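PDB 3GO2: putative L-alanine-DL-glutamate epimerase from Burkholderia xenovorans, which probably works as a racemase or epimerase of the mandelate racemase/muconate lactonizing enzyme family and binds magnesium ions. Local coordinates for residues S61-E66 and K101-P106; A94-K99 and Y108-G113; L218-N223 and E227-I232; Q252-V257 and I265-T270. One frame throughout, in Å; residues are numbered along the deposited sequence.

Interaction 1 (S61-E66 and K101-P106); sequences SVMEHE and KTLNVP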
# COMPACT_ATOMS: atom_id res chain seq x y z
N SER A 61 26.51 -9.45 37.49
CA SER A 61 27.01 -8.09 37.72
C SER A 61 25.86 -7.08 37.76
O SER A 61 25.03 -7.06 36.85
CB SER A 61 27.95 -7.65 36.59
OG SER A 61 28.39 -6.32 36.82
N VAL A 62 25.85 -6.23 38.78
CA VAL A 62 24.87 -5.12 38.85
C VAL A 62 25.03 -4.14 37.70
O VAL A 62 24.06 -3.43 37.33
CB VAL A 62 24.98 -4.35 40.17
CG1 VAL A 62 26.26 -3.51 40.22
CG2 VAL A 62 23.75 -3.47 40.42
N MET A 63 26.22 -4.10 37.11
CA MET A 63 26.50 -3.15 36.04
C MET A 63 25.89 -3.57 34.70
O MET A 63 25.63 -2.74 33.83
CB MET A 63 28.01 -2.98 35.87
CG MET A 63 28.76 -2.63 37.15
SD MET A 63 28.27 -1.05 37.96
CE MET A 63 29.33 0.02 37.09
N GLU A 64 25.61 -4.86 34.55
CA GLU A 64 25.25 -5.42 33.25
C GLU A 64 23.72 -5.50 33.09
O GLU A 64 23.12 -6.58 32.98
CB GLU A 64 25.92 -6.79 33.08
CG GLU A 64 27.44 -6.66 32.96
CD GLU A 64 28.23 -7.95 32.89
OE1 GLU A 64 27.65 -9.02 32.76
OE2 GLU A 64 29.48 -7.84 32.98
N HIS A 65 23.08 -4.34 33.06
CA HIS A 65 21.62 -4.34 33.02
C HIS A 65 21.07 -4.79 31.67
O HIS A 65 20.06 -5.51 31.63
CB HIS A 65 21.00 -3.03 33.53
CG HIS A 65 21.44 -1.78 32.79
ND1 HIS A 65 20.81 -1.34 31.65
CD2 HIS A 65 22.41 -0.88 33.07
CE1 HIS A 65 21.37 -0.20 31.26
NE2 HIS A 65 22.35 0.11 32.11
N GLU A 66 21.72 -4.42 30.57
CA GLU A 66 21.20 -4.87 29.28
C GLU A 66 21.44 -6.37 29.08
O GLU A 66 20.65 -7.04 28.39
CB GLU A 66 21.79 -4.03 28.16
CG GLU A 66 21.18 -4.29 26.87
CD GLU A 66 19.80 -3.67 26.64
OE1 GLU A 66 19.02 -3.25 27.55
OE2 GLU A 66 19.48 -3.66 25.45
N LYS A 101 24.05 4.67 41.74
CA LYS A 101 24.59 4.85 43.10
C LYS A 101 26.04 4.35 43.19
O LYS A 101 26.91 4.96 43.87
CB LYS A 101 23.69 4.15 44.12
CG LYS A 101 22.42 4.96 44.42
CD LYS A 101 21.37 4.11 45.12
CE LYS A 101 20.22 4.93 45.58
NZ LYS A 101 19.09 4.09 46.14
N THR A 102 26.32 3.24 42.52
CA THR A 102 27.69 2.68 42.52
C THR A 102 28.66 3.68 41.92
O THR A 102 29.81 3.83 42.41
CB THR A 102 27.75 1.34 41.76
OG1 THR A 102 26.94 0.37 42.43
CG2 THR A 102 29.15 0.81 41.68
N LEU A 103 28.23 4.38 40.87
CA LEU A 103 29.06 5.41 40.20
C LEU A 103 28.90 6.83 40.75
O LEU A 103 29.57 7.77 40.28
CB LEU A 103 28.77 5.39 38.69
CG LEU A 103 29.05 4.09 37.96
CD1 LEU A 103 28.56 4.17 36.50
CD2 LEU A 103 30.58 3.75 38.03
N ASN A 104 28.06 6.96 41.79
CA ASN A 104 27.85 8.22 42.51
C ASN A 104 27.30 9.32 41.63
O ASN A 104 27.77 10.48 41.66
CB ASN A 104 29.14 8.68 43.18
CG ASN A 104 28.90 9.67 44.30
OD1 ASN A 104 27.94 9.53 45.06
ND2 ASN A 104 29.77 10.66 44.40
N VAL A 105 26.31 8.96 40.81
CA VAL A 105 25.68 9.92 39.93
C VAL A 105 24.17 9.78 39.97
O VAL A 105 23.65 8.69 40.25
CB VAL A 105 26.16 9.73 38.47
CG1 VAL A 105 27.64 10.00 38.35
CG2 VAL A 105 25.83 8.33 37.94
N PRO A 106 23.44 10.85 39.63
CA PRO A 106 21.99 10.70 39.43
C PRO A 106 21.72 9.81 38.24
O PRO A 106 22.53 9.73 37.33
CB PRO A 106 21.52 12.12 39.09
CG PRO A 106 22.68 13.00 39.34
CD PRO A 106 23.91 12.22 39.32
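M63 reaches across to L103 with the end of its thioether chain: the terminal methyl CE rests 4.0 Å from L103 CD2 and 4.2 Å from L103 CG. Bends at chi2 and chi3 (-61° and -87°) fold the methionine chain round, carrying CE to L103 while SD lies beside the T102 methyl. This meeting of the buried M63 with L103 is the tighter part of the contact. The approach to T102 is looser, with M63 SD 4.3 Å from T102 CG2, and T102 and L103 are both partly exposed. The T102 hydroxyl turns back into its own helix, bonded to A98 O, and L103 also packs on V105 of the second subunit, which makes this edge of the contact part of a subunit interface. On the other side V62 is buried against A98, L25 and T27, and M63 O accepts a hydrogen bond from K99 NZ. The turn 61-64 is held from within: S61 OG accepts from M63 N at 3.1 Å in an ST turn, while E64 N bonds to S61 O across a type I beta turn. E64 then takes the N-cap position of helix 65-76. N104, with positive phi, closes helix 82-103 in a Schellman motif. The contact thus joins the start of one helix to the C-terminal end of the next in the alpha-helical part of the N-terminal capping domain of the enolase superfamily.

Interaction 2 (A94-K99 and Y108-G113); sequences ALLDAK and YELLGG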
# COMPACT_ATOMS: atom_id res chain seq x y z
N ALA A 94 15.50 -0.98 39.13
CA ALA A 94 16.28 -1.15 40.36
C ALA A 94 17.76 -1.31 40.03
O ALA A 94 18.61 -0.78 40.74
CB ALA A 94 15.76 -2.36 41.18
N LEU A 95 18.05 -2.00 38.92
CA LEU A 95 19.44 -2.14 38.44
C LEU A 95 20.02 -0.76 38.11
O LEU A 95 21.16 -0.46 38.46
CB LEU A 95 19.50 -3.07 37.23
CG LEU A 95 19.46 -4.57 37.44
CD1 LEU A 95 19.20 -5.34 36.15
CD2 LEU A 95 20.78 -5.02 38.05
N LEU A 96 19.24 0.08 37.44
CA LEU A 96 19.75 1.40 37.08
C LEU A 96 20.06 2.23 38.32
O LEU A 96 21.11 2.87 38.40
CB LEU A 96 18.76 2.14 36.19
CG LEU A 96 18.59 1.61 34.77
CD1 LEU A 96 17.34 2.25 34.16
CD2 LEU A 96 19.86 1.88 33.91
N ASP A 97 19.15 2.20 39.30
CA ASP A 97 19.37 2.93 40.54
C ASP A 97 20.70 2.47 41.20
O ASP A 97 21.53 3.29 41.66
CB ASP A 97 18.22 2.68 41.51
CG ASP A 97 18.22 3.64 42.68
OD1 ASP A 97 18.60 4.83 42.50
OD2 ASP A 97 17.82 3.20 43.79
N ALA A 98 20.87 1.15 41.28
CA ALA A 98 22.06 0.58 41.93
C ALA A 98 23.35 0.93 41.17
O ALA A 98 24.38 1.24 41.77
CB ALA A 98 21.91 -0.93 42.08
N LYS A 99 23.28 0.91 39.85
CA LYS A 99 24.41 1.28 39.03
C LYS A 99 24.77 2.75 39.19
O LYS A 99 25.95 3.08 39.36
CB LYS A 99 24.13 0.97 37.57
CG LYS A 99 25.30 1.27 36.65
CD LYS A 99 25.10 0.68 35.25
CE LYS A 99 26.34 0.78 34.39
NZ LYS A 99 26.30 0.04 33.06
N TYR A 108 19.96 10.16 35.56
CA TYR A 108 20.06 10.79 34.23
C TYR A 108 21.48 10.80 33.65
O TYR A 108 21.66 10.91 32.45
CB TYR A 108 19.43 12.18 34.21
CG TYR A 108 20.07 13.22 35.13
CD1 TYR A 108 21.34 13.73 34.89
CD2 TYR A 108 19.36 13.74 36.21
CE1 TYR A 108 21.88 14.70 35.72
CE2 TYR A 108 19.89 14.70 37.04
CZ TYR A 108 21.14 15.19 36.79
OH TYR A 108 21.65 16.15 37.64
N GLU A 109 22.51 10.68 34.50
CA GLU A 109 23.90 10.60 34.06
C GLU A 109 24.17 9.30 33.29
O GLU A 109 25.14 9.20 32.56
CB GLU A 109 24.84 10.71 35.26
CG GLU A 109 26.18 11.35 34.95
CD GLU A 109 26.01 12.77 34.45
OE1 GLU A 109 25.63 12.93 33.26
OE2 GLU A 109 26.21 13.71 35.25
N LEU A 110 23.33 8.28 33.48
CA LEU A 110 23.45 7.04 32.75
C LEU A 110 22.68 7.11 31.43
O LEU A 110 22.86 6.26 30.55
CB LEU A 110 22.88 5.87 33.55
CG LEU A 110 23.49 5.60 34.91
CD1 LEU A 110 22.82 4.35 35.48
CD2 LEU A 110 24.98 5.43 34.81
N LEU A 111 21.83 8.12 31.30
CA LEU A 111 20.87 8.19 30.19
C LEU A 111 21.23 9.19 29.10
O LEU A 111 20.39 9.54 28.26
CB LEU A 111 19.48 8.51 30.76
CG LEU A 111 18.91 7.64 31.88
CD1 LEU A 111 17.56 8.16 32.40
CD2 LEU A 111 18.79 6.18 31.45
N GLY A 112 22.47 9.64 29.08
CA GLY A 112 22.92 10.62 28.09
C GLY A 112 23.23 11.95 28.72
O GLY A 112 23.65 12.89 28.03
N GLY A 113 23.07 12.04 30.04
CA GLY A 113 23.16 13.31 30.73
C GLY A 113 21.86 14.06 30.62
O GLY A 113 21.02 13.75 29.76
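The branch tip of L110 points at helix 82-103 and settles between L96 and K99, residues one helical turn apart. L110 and L96 lie side by side with their chains running in opposite senses; L96 CD2 is 4.2 Å from L110 CD1, and L110 CD1 also comes to 3.7 Å from the backbone atom L96 O. Against K99 the leucine comes in at a slant, meeting the root of the chain, with L110 CD1 4.1 Å from K99 CG. K99 has CG anti to its backbone N (chi1 -177°) and an extended chain beyond, which leaves CB and CG against the leucine and carries NZ away from it. There NZ faces E109 of the second subunit, a charged pairing that is less certain because E109 has two conformers. The 108-113 turn is closed by a bond from L111 N to Y108 O, 3.0 Å, and passes through G112 and G113, both at positive phi. L111 packs on V298, W299 and M302 of helix 298-310, and L96 also touches V298. Here the last long helix of the capping domain and the loop after it are packed together where they meet the barrel domain, the two-domain architecture of the enolase superfamily.

Interaction 3 (L218-N223 and E227-I232); sequences LDLNFN and EGYLKI. With MG (magnesium ion), chain B.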
# COMPACT_ATOMS: atom_id res chain seq x y z
N LEU A 218 -7.84 15.68 28.25
CA LEU A 218 -8.97 14.79 28.44
C LEU A 218 -8.52 13.35 28.19
O LEU A 218 -8.04 13.03 27.12
CB LEU A 218 -10.12 15.13 27.50
CG LEU A 218 -11.35 14.21 27.55
CD1 LEU A 218 -12.01 14.18 28.96
CD2 LEU A 218 -12.37 14.64 26.48
N ASP A 219 -8.66 12.50 29.19
CA ASP A 219 -8.29 11.09 29.05
C ASP A 219 -9.55 10.26 28.96
O ASP A 219 -10.39 10.20 29.89
CB ASP A 219 -7.44 10.68 30.26
CG ASP A 219 -6.74 9.35 30.10
OD1 ASP A 219 -6.99 8.62 29.11
OD2 ASP A 219 -5.94 9.02 31.02
N LEU A 220 -9.67 9.56 27.83
CA LEU A 220 -10.76 8.64 27.58
C LEU A 220 -10.41 7.17 27.82
O LEU A 220 -11.28 6.31 27.72
CB LEU A 220 -11.25 8.82 26.15
CG LEU A 220 -11.63 10.24 25.78
CD1 LEU A 220 -12.01 10.30 24.26
CD2 LEU A 220 -12.77 10.76 26.69
N ASN A 221 -9.14 6.90 28.15
CA ASN A 221 -8.67 5.55 28.40
C ASN A 221 -9.16 4.61 27.27
O ASN A 221 -9.00 4.94 26.11
CB ASN A 221 -9.05 5.08 29.80
CG ASN A 221 -8.31 5.83 30.90
OD1 ASN A 221 -7.18 5.47 31.29
ND2 ASN A 221 -8.92 6.86 31.39
N PHE A 222 -9.73 3.45 27.63
CA PHE A 222 -10.23 2.50 26.66
C PHE A 222 -11.77 2.52 26.63
O PHE A 222 -12.39 1.49 26.38
CB PHE A 222 -9.82 1.06 27.03
CG PHE A 222 -8.34 0.72 26.90
CD1 PHE A 222 -7.85 0.08 25.76
CD2 PHE A 222 -7.48 0.89 27.98
CE1 PHE A 222 -6.52 -0.32 25.69
CE2 PHE A 222 -6.16 0.49 27.90
CZ PHE A 222 -5.68 -0.13 26.77
N ASN A 223 -12.38 3.67 26.93
CA ASN A 223 -13.83 3.71 27.24
C ASN A 223 -14.79 3.82 26.07
O ASN A 223 -16.00 3.93 26.29
CB ASN A 223 -14.09 4.83 28.25
CG ASN A 223 -13.49 4.51 29.60
OD1 ASN A 223 -13.63 3.38 30.08
ND2 ASN A 223 -12.78 5.47 30.19
N GLU A 227 -16.02 4.43 16.69
CA GLU A 227 -17.30 5.10 16.48
C GLU A 227 -17.59 6.13 17.57
O GLU A 227 -18.01 7.25 17.29
CB GLU A 227 -18.42 4.08 16.49
CG GLU A 227 -19.82 4.70 16.39
CD GLU A 227 -20.95 3.73 16.68
OE1 GLU A 227 -20.70 2.57 17.12
OE2 GLU A 227 -22.12 4.15 16.48
N GLY A 228 -17.42 5.70 18.81
CA GLY A 228 -17.76 6.54 19.98
C GLY A 228 -16.73 7.63 20.20
O GLY A 228 -17.09 8.75 20.56
N TYR A 229 -15.45 7.33 20.02
CA TYR A 229 -14.41 8.38 20.09
C TYR A 229 -14.72 9.49 19.08
O TYR A 229 -14.63 10.67 19.41
CB TYR A 229 -13.00 7.79 19.88
CG TYR A 229 -12.58 6.78 20.92
CD1 TYR A 229 -12.47 7.13 22.25
CD2 TYR A 229 -12.20 5.48 20.56
CE1 TYR A 229 -12.07 6.22 23.20
CE2 TYR A 229 -11.78 4.56 21.51
CZ TYR A 229 -11.73 4.94 22.84
OH TYR A 229 -11.31 4.06 23.80
N LEU A 230 -15.13 9.14 17.87
CA LEU A 230 -15.49 10.15 16.86
C LEU A 230 -16.67 10.99 17.34
O LEU A 230 -16.66 12.21 17.20
CB LEU A 230 -15.81 9.50 15.53
CG LEU A 230 -14.64 8.84 14.76
CD1 LEU A 230 -15.11 7.73 13.75
CD2 LEU A 230 -13.81 9.91 14.04
N LYS A 231 -17.64 10.34 17.97
CA LYS A 231 -18.81 11.06 18.48
C LYS A 231 -18.36 12.09 19.54
O LYS A 231 -18.85 13.24 19.58
CB LYS A 231 -19.84 10.11 19.04
CG LYS A 231 -20.57 9.35 17.93
CD LYS A 231 -21.35 8.16 18.43
CE LYS A 231 -22.51 8.54 19.30
NZ LYS A 231 -23.74 8.81 18.54
N ILE A 232 -17.43 11.68 20.38
CA ILE A 232 -16.91 12.55 21.44
C ILE A 232 -16.15 13.71 20.84
O ILE A 232 -16.39 14.86 21.21
CB ILE A 232 -16.03 11.78 22.45
CG1 ILE A 232 -16.92 10.83 23.28
CG2 ILE A 232 -15.23 12.79 23.33
CD1 ILE A 232 -16.13 9.74 24.06
MG MG B . -4.10 7.64 30.98
O HOH W 1 -4.97 6.84 28.91
O HOH W 2 -4.69 6.50 32.22
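L220 supplies most of the apolar contact with helix 226-235. Its CD1 approaches the ring of Y229 at the edge, near the ring plane, 3.8 Å from Y229 CD1, as the two side chains pass each other in opposite directions. The same methyl meets I232 tip to tip, 4.2 Å from I232 CD1. With chi1 at -62°, Y229 sends its ring along the turn 220-223, bringing OH to 3.3 Å from F222 C; this hydroxyl is hydrogen-bonded to A224 N. Backbone polarity is met within the type II' turn, where N223 N bonds to L220 O. Metal coordination lies on the other side, through D219. D219 OD2 binds magnesium at 2.3 Å, and E269 also ligates this ion. D219 OD1 accepts from N221 N at 2.9 Å, an Asx turn in which the donor sits above the carboxylate plane, 40° out of it; a metal-bound water lies 2.7 Å from D219 OD1, placed to donate to it. N221, known to bind fumarate and 2-oxoglutarate, stands beside this ion. Both oxygens of D219 are therefore engaged, one by the metal, the other by N221 N and a water, which should restrict rotation of the carboxylate, while L220 packs the turn against Y229 and I232.

Interaction 4 (Q252-V257 and I265-T270); sequences QGLAYV and ISSCET. With MG (magnesium ion), chain C; MG (magnesium ion), chain B.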
# COMPACT_ATOMS: atom_id res chain seq x y z
N GLN A 252 -5.13 0.82 13.23
CA GLN A 252 -5.97 1.33 12.12
C GLN A 252 -7.14 2.18 12.64
O GLN A 252 -7.42 3.27 12.11
CB GLN A 252 -6.44 0.15 11.23
CG GLN A 252 -7.44 0.48 10.18
CD GLN A 252 -8.04 -0.77 9.48
OE1 GLN A 252 -7.46 -1.86 9.51
NE2 GLN A 252 -9.21 -0.61 8.90
N GLY A 253 -7.81 1.72 13.69
CA GLY A 253 -8.96 2.43 14.23
C GLY A 253 -8.54 3.74 14.89
O GLY A 253 -9.14 4.78 14.66
N LEU A 254 -7.47 3.69 15.68
CA LEU A 254 -6.96 4.92 16.30
C LEU A 254 -6.50 5.90 15.25
O LEU A 254 -6.79 7.10 15.38
CB LEU A 254 -5.86 4.63 17.30
CG LEU A 254 -5.31 5.81 18.07
CD1 LEU A 254 -6.42 6.51 18.89
CD2 LEU A 254 -4.12 5.40 18.97
N ALA A 255 -5.82 5.42 14.21
CA ALA A 255 -5.42 6.32 13.12
C ALA A 255 -6.62 6.97 12.43
O ALA A 255 -6.56 8.14 12.05
CB ALA A 255 -4.51 5.61 12.11
N TYR A 256 -7.70 6.23 12.27
CA TYR A 256 -8.92 6.79 11.68
C TYR A 256 -9.45 7.91 12.57
O TYR A 256 -9.81 9.00 12.09
CB TYR A 256 -9.99 5.68 11.45
CG TYR A 256 -11.16 6.21 10.67
CD1 TYR A 256 -11.17 6.13 9.28
CD2 TYR A 256 -12.21 6.86 11.29
CE1 TYR A 256 -12.20 6.64 8.55
CE2 TYR A 256 -13.26 7.41 10.56
CZ TYR A 256 -13.24 7.31 9.18
OH TYR A 256 -14.25 7.85 8.44
N VAL A 257 -9.51 7.64 13.87
CA VAL A 257 -9.95 8.63 14.82
C VAL A 257 -9.08 9.88 14.74
O VAL A 257 -9.60 11.00 14.65
CB VAL A 257 -10.02 8.05 16.26
CG1 VAL A 257 -10.30 9.15 17.27
CG2 VAL A 257 -11.12 6.93 16.32
N ILE A 265 -4.07 13.96 19.53
CA ILE A 265 -4.38 12.64 20.11
C ILE A 265 -3.14 12.06 20.73
O ILE A 265 -2.06 12.02 20.11
CB ILE A 265 -4.91 11.66 19.03
CG1 ILE A 265 -6.21 12.20 18.42
CG2 ILE A 265 -5.12 10.25 19.59
CD1 ILE A 265 -7.34 12.39 19.39
N SER A 266 -3.27 11.62 21.97
CA SER A 266 -2.19 10.89 22.62
C SER A 266 -2.62 9.46 22.90
O SER A 266 -3.81 9.16 23.03
CB SER A 266 -1.81 11.60 23.91
OG SER A 266 -2.86 11.56 24.83
N SER A 267 -1.65 8.56 22.95
CA SER A 267 -1.92 7.16 23.21
C SER A 267 -0.64 6.47 23.64
O SER A 267 0.41 7.09 23.76
CB SER A 267 -2.50 6.46 21.96
OG SER A 267 -3.11 5.22 22.26
N CYS A 268 -0.75 5.17 23.88
CA CYS A 268 0.38 4.23 23.95
C CYS A 268 0.86 3.91 25.36
O CYS A 268 1.82 3.15 25.49
CB CYS A 268 1.57 4.63 23.10
SG CYS A 268 1.19 5.06 21.39
N GLU A 269 0.21 4.44 26.41
CA GLU A 269 0.70 4.26 27.77
C GLU A 269 0.72 2.82 28.24
O GLU A 269 1.35 2.52 29.26
CB GLU A 269 -0.11 5.10 28.77
CG GLU A 269 -1.45 4.53 29.16
CD GLU A 269 -2.22 5.43 30.09
OE1 GLU A 269 -3.16 4.94 30.70
OE2 GLU A 269 -1.87 6.60 30.23
N THR A 270 0.05 1.92 27.51
CA THR A 270 -0.04 0.54 27.92
C THR A 270 0.83 -0.37 27.08
O THR A 270 0.70 -1.60 27.18
CB THR A 270 -1.49 0.01 27.96
OG1 THR A 270 -1.99 -0.22 26.63
CG2 THR A 270 -2.40 0.96 28.73
MG MG C . -0.94 -3.29 27.00
MG MG B . -4.10 7.64 30.98
O HOH W 2 -4.69 6.50 32.22
O HOH W 1 -4.97 6.84 28.91
O HOH W 3 -0.14 -5.44 27.58
O HOH W 4 0.03 -4.05 24.79
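L254 faces strand 265-267 with both of its methyls, each serving a different neighbour. The purely apolar part is the meeting of L254 CD1 with I265 CG2 at 4.0 Å, where the two chains run past each other in opposite senses. The second branch is pressed on a polar residue: L254 CD2 lies 3.4 Å from S267 OG and 3.6 Å from S267 CB. Placing CG anti to the backbone N (chi1 -176°) directs the leucine from the helix to these two strand residues. S267 OG is buried but has a polar partner of its own in I246 O, to which it is hydrogen-bonded. Metal coordination takes over beyond the strand. E269 OE2 binds one magnesium ion at 2.6 Å, with E269 extended beyond CG to reach it; E245 is also a residue of this site. The other magnesium is held by a backbone atom, T270 O, at 2.4 Å, together with two waters, Y249 OH and P78 O of the fourth subunit. Apolar packing of the helix on the strand thus gives way to oxygen ligands in the loop that follows, a carboxylate for one ion and a backbone carbonyl for the other. The oxygen donors of the second ion, none a carboxylate and drawn from two chains, imply a metal that bridges subunits.

Interactions 1 and 2 share helix 82-103 in the capping domain, touch through M63 and K99, and border the second subunit. Interaction 2 is buried; interaction 1 is only partly so. Interactions 3 and 4 are both buried and belong to successive beta-alpha-beta units of the barrel, about 31 to 42 Å, centre to centre, from the first pair. They adjoin each other through Y229 and V257, and through F222 and T270, and they share one magnesium ion. Apolar contacts dominate throughout, with some polar atoms included, but at the strand ends of the barrel pair this packing gives way to carboxylates, metal and water, whereas the capping pair lies away from the annotated sites.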